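Local coordinates for protein ribonucleoside-diphosphate reductase (Pseudomonas aeruginosa, PDB 5IM3) that probably catalyses the reduction of ribonucleoside diphosphates to deoxyribonucleotides for DNA synthesis, and binds dATP as an allosteric enzyme, at residues W562-R572 against W896-Y905. Numbering follows the deposited sequence.
Sequences WLTFKDPCNLR and WFRGLKTTYY
A single antiparallel bridge between Thr564 and Thr902 joins strand 562-565 of the catalytic barrel domain to the chain that follows helix 885-897. At the bridge, Thr564 CG2 and Thr902 CG2 meet at 3.8 Å, while the hydroxyls turn to other partners, Thr564 OG1 to Asn485 O on the neighbouring parallel strand 482-487 and Thr902 OG1 to Thr588 O. Two backbone bonds flank the bridge: Phe565 N donates to Lys901 O, and Thr903 N donates to Leu563 O. The same oxygen also takes the hydroxyl of Thr903, OG1 to Leu563 O 2.8 Å, in the carbonyl plane and on a lone pair. That hydroxyl sits between the backbone N and the carbonyl carbon (chi1 70°), which brings it back against the strand. Beyond it, a water accepts from Leu563 N and donates to Thr903 OG1 and Tyr904 O, carrying the pairing on toward Trp562.

At that end Trp562, Tyr904 and Tyr905 form an aromatic cluster of two T-shaped (edge-to-face) pairs. Tyr904 sets its edge over one face of Trp562, CE1 to CH2 3.6 Å, with the planes at 74°; the indole in turn presents its own edge, CZ2, to the face of Tyr905. At the other end, Trp896 CD1 lies over the rim of one face of the Phe565 ring, 3.5 Å from Phe565 CD1, the planes oblique at 46°. The extended Lys901 chain runs past Cys569 SG and Pro568 CB to Arg572. Its NZ donates to Gln872 O and to a water 2.7 Å from NZ that also lies within hydrogen-bonding distance of Cys569 O, partners that satisfy the ammonium group, while the guanidinium of Arg572, whose NE is 4.5 Å from Lys901 NZ, has its strongest polar partner in Gln867.

Helix 885-897 closes in a Schellman motif with Gly899 as C-prime residue, and the chain beyond it lies antiparallel to an otherwise parallel-paired strand of the ribonucleotide reductase alpha/beta barrel.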
ATOM      1  N   TRP A 562     -17.330   6.218  22.454  1.00 43.70           N
ATOM      2  CA  TRP A 562     -16.953   7.548  22.899  1.00 43.53           C
ATOM      3  C   TRP A 562     -16.148   7.455  24.194  1.00 45.27           C
ATOM      4  O   TRP A 562     -16.094   6.413  24.853  1.00 44.69           O
ATOM      5  CB  TRP A 562     -18.197   8.414  23.097  1.00 44.24           C
ATOM      6  CG  TRP A 562     -19.027   8.534  21.855  1.00 43.58           C
ATOM      7  CD1 TRP A 562     -18.572   8.672  20.578  1.00 42.82           C
ATOM      8  CD2 TRP A 562     -20.456   8.508  21.771  1.00 43.92           C
ATOM      9  NE1 TRP A 562     -19.628   8.745  19.704  1.00 44.25           N
ATOM     10  CE2 TRP A 562     -20.796   8.643  20.412  1.00 44.95           C
ATOM     11  CE3 TRP A 562     -21.483   8.383  22.715  1.00 44.91           C
ATOM     12  CZ2 TRP A 562     -22.119   8.660  19.971  1.00 44.58           C
ATOM     13  CZ3 TRP A 562     -22.795   8.399  22.275  1.00 41.16           C
ATOM     14  CH2 TRP A 562     -23.101   8.536  20.918  1.00 41.94           C
ATOM     15  N   LEU A 563     -15.515   8.566  24.557  1.00 50.30           N
ATOM     16  CA  LEU A 563     -14.654   8.646  25.731  1.00 49.08           C
ATOM     17  C   LEU A 563     -15.313   9.543  26.773  1.00 48.27           C
ATOM     18  O   LEU A 563     -15.505  10.740  26.533  1.00 48.56           O
ATOM     19  CB  LEU A 563     -13.274   9.187  25.357  1.00 50.87           C
ATOM     20  CG  LEU A 563     -12.245   8.210  24.775  1.00 54.96           C
ATOM     21  CD1 LEU A 563     -12.775   7.445  23.576  1.00 54.94           C
ATOM     22  CD2 LEU A 563     -10.976   8.963  24.389  1.00 56.34           C
ATOM     23  N   THR A 564     -15.657   8.964  27.923  1.00 47.88           N
ATOM     24  CA  THR A 564     -16.204   9.707  29.052  1.00 47.53           C
ATOM     25  C   THR A 564     -15.455   9.297  30.311  1.00 46.65           C
ATOM     26  O   THR A 564     -14.954   8.173  30.409  1.00 47.30           O
ATOM     27  CB  THR A 564     -17.714   9.459  29.228  1.00 43.36           C
ATOM     28  OG1 THR A 564     -17.935   8.107  29.637  1.00 43.14           O
ATOM     29  CG2 THR A 564     -18.466   9.727  27.922  1.00 40.46           C
ATOM     30  N   PHE A 565     -15.386  10.209  31.279  1.00 42.94           N
ATOM     31  CA  PHE A 565     -14.498  10.058  32.428  1.00 44.55           C
ATOM     32  C   PHE A 565     -15.307   9.908  33.712  1.00 43.27           C
ATOM     33  O   PHE A 565     -16.031  10.824  34.117  1.00 39.13           O
ATOM     34  CB  PHE A 565     -13.532  11.237  32.501  1.00 44.81           C
ATOM     35  CG  PHE A 565     -12.663  11.353  31.286  1.00 48.93           C
ATOM     36  CD1 PHE A 565     -11.690  10.402  31.030  1.00 48.81           C
ATOM     37  CD2 PHE A 565     -12.843  12.384  30.381  1.00 50.50           C
ATOM     38  CE1 PHE A 565     -10.896  10.489  29.906  1.00 50.62           C
ATOM     39  CE2 PHE A 565     -12.050  12.475  29.251  1.00 51.58           C
ATOM     40  CZ  PHE A 565     -11.078  11.524  29.014  1.00 50.94           C
ATOM     41  N   LYS A 566     -15.142   8.755  34.361  1.00 43.59           N
ATOM     42  CA  LYS A 566     -16.008   8.356  35.462  1.00 41.12           C
ATOM     43  C   LYS A 566     -15.781   9.208  36.706  1.00 42.41           C
ATOM     44  O   LYS A 566     -16.740   9.575  37.396  1.00 44.67           O
ATOM     45  CB  LYS A 566     -15.771   6.873  35.762  1.00 42.07           C
ATOM     46  CG  LYS A 566     -16.171   6.392  37.148  1.00 43.12           C
ATOM     47  CD  LYS A 566     -15.739   4.955  37.349  1.00 42.31           C
ATOM     48  CE  LYS A 566     -16.100   4.456  38.732  1.00 44.62           C
ATOM     49  NZ  LYS A 566     -15.362   3.205  39.067  1.00 47.12           N
ATOM     50  N   ASP A 567     -14.531   9.524  37.016  1.00 45.50           N
ATOM     51  CA  ASP A 567     -14.200  10.106  38.310  1.00 48.94           C
ATOM     52  C   ASP A 567     -14.583  11.580  38.417  1.00 50.93           C
ATOM     53  O   ASP A 567     -15.135  11.986  39.451  1.00 53.36           O
ATOM     54  CB  ASP A 567     -12.713   9.898  38.596  1.00 51.03           C
ATOM     55  CG  ASP A 567     -12.392   8.450  38.940  1.00 52.31           C
ATOM     56  OD1 ASP A 567     -13.185   7.823  39.674  1.00 50.18           O
ATOM     57  OD2 ASP A 567     -11.359   7.932  38.468  1.00 53.77           O
ATOM     58  N   PRO A 568     -14.322  12.421  37.411  1.00 49.94           N
ATOM     59  CA  PRO A 568     -14.852  13.793  37.487  1.00 52.35           C
ATOM     60  C   PRO A 568     -16.374  13.841  37.516  1.00 50.72           C
ATOM     61  O   PRO A 568     -16.940  14.720  38.177  1.00 52.38           O
ATOM     62  CB  PRO A 568     -14.275  14.476  36.235  1.00 51.20           C
ATOM     63  CG  PRO A 568     -13.792  13.381  35.359  1.00 52.64           C
ATOM     64  CD  PRO A 568     -13.407  12.254  36.268  1.00 51.55           C
ATOM     65  N   CYS A 569     -17.056  12.916  36.834  1.00 48.60           N
ATOM     66  CA  CYS A 569     -18.514  12.876  36.905  1.00 49.34           C
ATOM     67  C   CYS A 569     -19.004  12.565  38.314  1.00 47.54           C
ATOM     68  O   CYS A 569     -20.083  13.020  38.707  1.00 46.59           O
ATOM     69  CB  CYS A 569     -19.073  11.836  35.932  1.00 49.12           C
ATOM     70  SG  CYS A 569     -18.880  12.234  34.187  1.00 49.81           S
ATOM     71  N   ASN A 570     -18.243  11.787  39.081  1.00 44.20           N
ATOM     72  CA  ASN A 570     -18.683  11.385  40.413  1.00 46.53           C
ATOM     73  C   ASN A 570     -18.179  12.324  41.500  1.00 45.31           C
ATOM     74  O   ASN A 570     -18.939  12.685  42.404  1.00 44.49           O
ATOM     75  CB  ASN A 570     -18.224   9.954  40.720  1.00 45.34           C
ATOM     76  CG  ASN A 570     -19.196   8.909  40.214  1.00 45.13           C
ATOM     77  OD1 ASN A 570     -20.213   8.634  40.849  1.00 44.79           O
ATOM     78  ND2 ASN A 570     -18.885   8.314  39.069  1.00 48.02           N
ATOM     79  N   LEU A 571     -16.907  12.724  41.431  1.00 47.10           N
ATOM     80  CA  LEU A 571     -16.345  13.598  42.454  1.00 48.94           C
ATOM     81  C   LEU A 571     -17.002  14.971  42.449  1.00 48.79           C
ATOM     82  O   LEU A 571     -17.047  15.636  43.489  1.00 49.39           O
ATOM     83  CB  LEU A 571     -14.836  13.734  42.250  1.00 50.97           C
ATOM     84  CG  LEU A 571     -14.021  12.485  42.589  1.00 49.89           C
ATOM     85  CD1 LEU A 571     -12.614  12.587  42.035  1.00 50.75           C
ATOM     86  CD2 LEU A 571     -13.982  12.282  44.093  1.00 52.25           C
ATOM     87  N   ARG A 572     -17.519  15.408  41.303  1.00 49.68           N
ATOM     88  CA  ARG A 572     -18.160  16.710  41.191  1.00 53.45           C
ATOM     89  C   ARG A 572     -19.680  16.619  41.196  1.00 54.47           C
ATOM     90  O   ARG A 572     -20.349  17.653  41.117  1.00 50.86           O
ATOM     91  CB  ARG A 572     -17.690  17.419  39.920  1.00 53.36           C
ATOM     92  CG  ARG A 572     -16.176  17.547  39.818  1.00 55.36           C
ATOM     93  CD  ARG A 572     -15.771  18.479  38.688  1.00 56.46           C
ATOM     94  NE  ARG A 572     -16.354  19.805  38.846  1.00 57.91           N
ATOM     95  CZ  ARG A 572     -16.330  20.754  37.917  1.00 59.63           C
ATOM     96  NH1 ARG A 572     -15.747  20.525  36.749  1.00 59.24           N
ATOM     97  NH2 ARG A 572     -16.891  21.933  38.159  1.00 59.79           N
ATOM     98  N   TRP A 896      -8.756  15.041  29.047  1.00 49.76           N
ATOM     99  CA  TRP A 896      -8.716  14.533  30.414  1.00 51.42           C
ATOM    100  C   TRP A 896      -7.891  15.448  31.311  1.00 53.40           C
ATOM    101  O   TRP A 896      -8.297  15.773  32.432  1.00 53.63           O
ATOM    102  CB  TRP A 896      -8.147  13.113  30.410  1.00 50.90           C
ATOM    103  CG  TRP A 896      -8.033  12.488  31.762  1.00 48.93           C
ATOM    104  CD1 TRP A 896      -9.055  12.061  32.558  1.00 47.32           C
ATOM    105  CD2 TRP A 896      -6.823  12.200  32.469  1.00 52.66           C
ATOM    106  NE1 TRP A 896      -8.556  11.531  33.724  1.00 49.97           N
ATOM    107  CE2 TRP A 896      -7.188  11.604  33.693  1.00 51.54           C
ATOM    108  CE3 TRP A 896      -5.467  12.390  32.188  1.00 52.99           C
ATOM    109  CZ2 TRP A 896      -6.247  11.201  34.635  1.00 52.11           C
ATOM    110  CZ3 TRP A 896      -4.537  11.990  33.121  1.00 55.95           C
ATOM    111  CH2 TRP A 896      -4.931  11.395  34.330  1.00 56.47           C
ATOM    112  N   PHE A 897      -6.727  15.878  30.826  1.00 58.45           N
ATOM    113  CA  PHE A 897      -5.845  16.725  31.623  1.00 61.45           C
ATOM    114  C   PHE A 897      -6.518  18.039  32.010  1.00 61.85           C
ATOM    115  O   PHE A 897      -6.155  18.643  33.026  1.00 63.38           O
ATOM    116  CB  PHE A 897      -4.552  16.983  30.842  1.00 61.14           C
ATOM    117  CG  PHE A 897      -3.462  17.624  31.651  1.00 64.30           C
ATOM    118  CD1 PHE A 897      -2.796  16.909  32.632  1.00 65.22           C
ATOM    119  CD2 PHE A 897      -3.086  18.935  31.412  1.00 66.05           C
ATOM    120  CE1 PHE A 897      -1.787  17.496  33.372  1.00 67.95           C
ATOM    121  CE2 PHE A 897      -2.080  19.525  32.148  1.00 68.79           C
ATOM    122  CZ  PHE A 897      -1.430  18.805  33.129  1.00 70.32           C
ATOM    123  N   ARG A 898      -7.499  18.490  31.228  1.00 63.55           N
ATOM    124  CA  ARG A 898      -8.159  19.771  31.460  1.00 64.22           C
ATOM    125  C   ARG A 898      -9.472  19.631  32.220  1.00 62.32           C
ATOM    126  O   ARG A 898     -10.270  20.574  32.248  1.00 61.45           O
ATOM    127  CB  ARG A 898      -8.397  20.492  30.132  1.00 62.55           C
ATOM    128  CG  ARG A 898      -7.128  20.921  29.420  1.00 64.54           C
ATOM    129  CD  ARG A 898      -6.381  21.972  30.225  1.00 69.65           C
ATOM    130  NE  ARG A 898      -5.071  22.280  29.668  1.00 72.59           N
ATOM    131  CZ  ARG A 898      -4.190  23.085  30.251  1.00 76.12           C
ATOM    132  NH1 ARG A 898      -4.484  23.670  31.404  1.00 77.25           N
ATOM    133  NH2 ARG A 898      -3.015  23.305  29.678  1.00 79.26           N
ATOM    134  N   GLY A 899      -9.715  18.478  32.835  1.00 55.49           N
ATOM    135  CA  GLY A 899     -10.858  18.331  33.708  1.00 55.27           C
ATOM    136  C   GLY A 899     -12.188  18.168  33.013  1.00 52.87           C
ATOM    137  O   GLY A 899     -13.228  18.417  33.630  1.00 53.90           O
ATOM    138  N   LEU A 900     -12.198  17.752  31.752  1.00 48.45           N
ATOM    139  CA  LEU A 900     -13.461  17.505  31.072  1.00 48.99           C
ATOM    140  C   LEU A 900     -14.096  16.219  31.586  1.00 48.11           C
ATOM    141  O   LEU A 900     -13.405  15.253  31.926  1.00 46.51           O
ATOM    142  CB  LEU A 900     -13.252  17.426  29.560  1.00 49.80           C
ATOM    143  CG  LEU A 900     -12.947  18.740  28.835  1.00 53.11           C
ATOM    144  CD1 LEU A 900     -12.739  18.471  27.356  1.00 53.33           C
ATOM    145  CD2 LEU A 900     -14.055  19.768  29.035  1.00 52.95           C
ATOM    146  N   LYS A 901     -15.425  16.220  31.654  1.00 47.60           N
ATOM    147  CA  LYS A 901     -16.164  15.044  32.089  1.00 47.80           C
ATOM    148  C   LYS A 901     -16.491  14.103  30.942  1.00 48.32           C
ATOM    149  O   LYS A 901     -16.509  12.884  31.139  1.00 48.81           O
ATOM    150  CB  LYS A 901     -17.464  15.465  32.784  1.00 46.72           C
ATOM    151  CG  LYS A 901     -17.260  16.310  34.029  1.00 48.32           C
ATOM    152  CD  LYS A 901     -18.577  16.565  34.738  1.00 50.49           C
ATOM    153  CE  LYS A 901     -18.387  17.414  35.983  1.00 51.61           C
ATOM    154  NZ  LYS A 901     -19.682  17.666  36.662  1.00 52.81           N
ATOM    155  N   THR A 902     -16.746  14.634  29.747  1.00 49.67           N
ATOM    156  CA  THR A 902     -17.190  13.815  28.630  1.00 48.89           C
ATOM    157  C   THR A 902     -16.619  14.351  27.327  1.00 47.52           C
ATOM    158  O   THR A 902     -16.281  15.532  27.206  1.00 48.56           O
ATOM    159  CB  THR A 902     -18.722  13.785  28.531  1.00 47.05           C
ATOM    160  OG1 THR A 902     -19.222  15.129  28.514  1.00 47.48           O
ATOM    161  CG2 THR A 902     -19.331  13.028  29.703  1.00 47.90           C
ATOM    162  N   THR A 903     -16.517  13.455  26.350  1.00 43.94           N
ATOM    163  CA  THR A 903     -16.364  13.833  24.956  1.00 43.38           C
ATOM    164  C   THR A 903     -17.419  13.083  24.161  1.00 40.38           C
ATOM    165  O   THR A 903     -17.977  12.085  24.621  1.00 38.01           O
ATOM    166  CB  THR A 903     -14.957  13.534  24.393  1.00 45.72           C
ATOM    167  OG1 THR A 903     -14.769  12.118  24.262  1.00 45.49           O
ATOM    168  CG2 THR A 903     -13.872  14.115  25.292  1.00 46.22           C
ATOM    169  N   TYR A 904     -17.688  13.581  22.960  1.00 41.89           N
ATOM    170  CA  TYR A 904     -18.802  13.094  22.160  1.00 42.53           C
ATOM    171  C   TYR A 904     -18.268  12.547  20.839  1.00 44.62           C
ATOM    172  O   TYR A 904     -17.267  11.822  20.832  1.00 45.62           O
ATOM    173  CB  TYR A 904     -19.814  14.232  21.961  1.00 45.41           C
ATOM    174  CG  TYR A 904     -21.220  13.828  21.553  1.00 44.95           C
ATOM    175  CD1 TYR A 904     -21.655  12.512  21.642  1.00 43.84           C
ATOM    176  CD2 TYR A 904     -22.111  14.779  21.068  1.00 44.96           C
ATOM    177  CE1 TYR A 904     -22.936  12.157  21.263  1.00 45.51           C
ATOM    178  CE2 TYR A 904     -23.389  14.432  20.684  1.00 44.00           C
ATOM    179  CZ  TYR A 904     -23.798  13.125  20.783  1.00 46.67           C
ATOM    180  OH  TYR A 904     -25.076  12.787  20.403  1.00 49.67           O
ATOM    181  N   TYR A 905     -18.906  12.886  19.721  1.00 46.99           N
ATOM    182  CA  TYR A 905     -18.453  12.394  18.428  1.00 48.77           C
ATOM    183  C   TYR A 905     -17.046  12.882  18.115  1.00 47.70           C
ATOM    184  O   TYR A 905     -16.648  13.989  18.485  1.00 46.72           O
ATOM    185  CB  TYR A 905     -19.386  12.859  17.312  1.00 50.98           C
ATOM    186  CG  TYR A 905     -20.710  12.144  17.246  1.00 55.40           C
ATOM    187  CD1 TYR A 905     -20.805  10.874  16.699  1.00 57.42           C
ATOM    188  CD2 TYR A 905     -21.871  12.751  17.704  1.00 56.72           C
ATOM    189  CE1 TYR A 905     -22.017  10.220  16.625  1.00 59.30           C
ATOM    190  CE2 TYR A 905     -23.087  12.107  17.633  1.00 57.33           C
ATOM    191  CZ  TYR A 905     -23.156  10.844  17.093  1.00 59.45           C
ATOM    192  OH  TYR A 905     -24.373  10.202  17.024  1.00 63.10           O
TER
HETATM  193  O   HOH W   1     -15.531  10.676  22.400  1.00 39.35           O
HETATM  194  O   HOH W   2     -20.985  15.400  37.466  1.00 46.63           O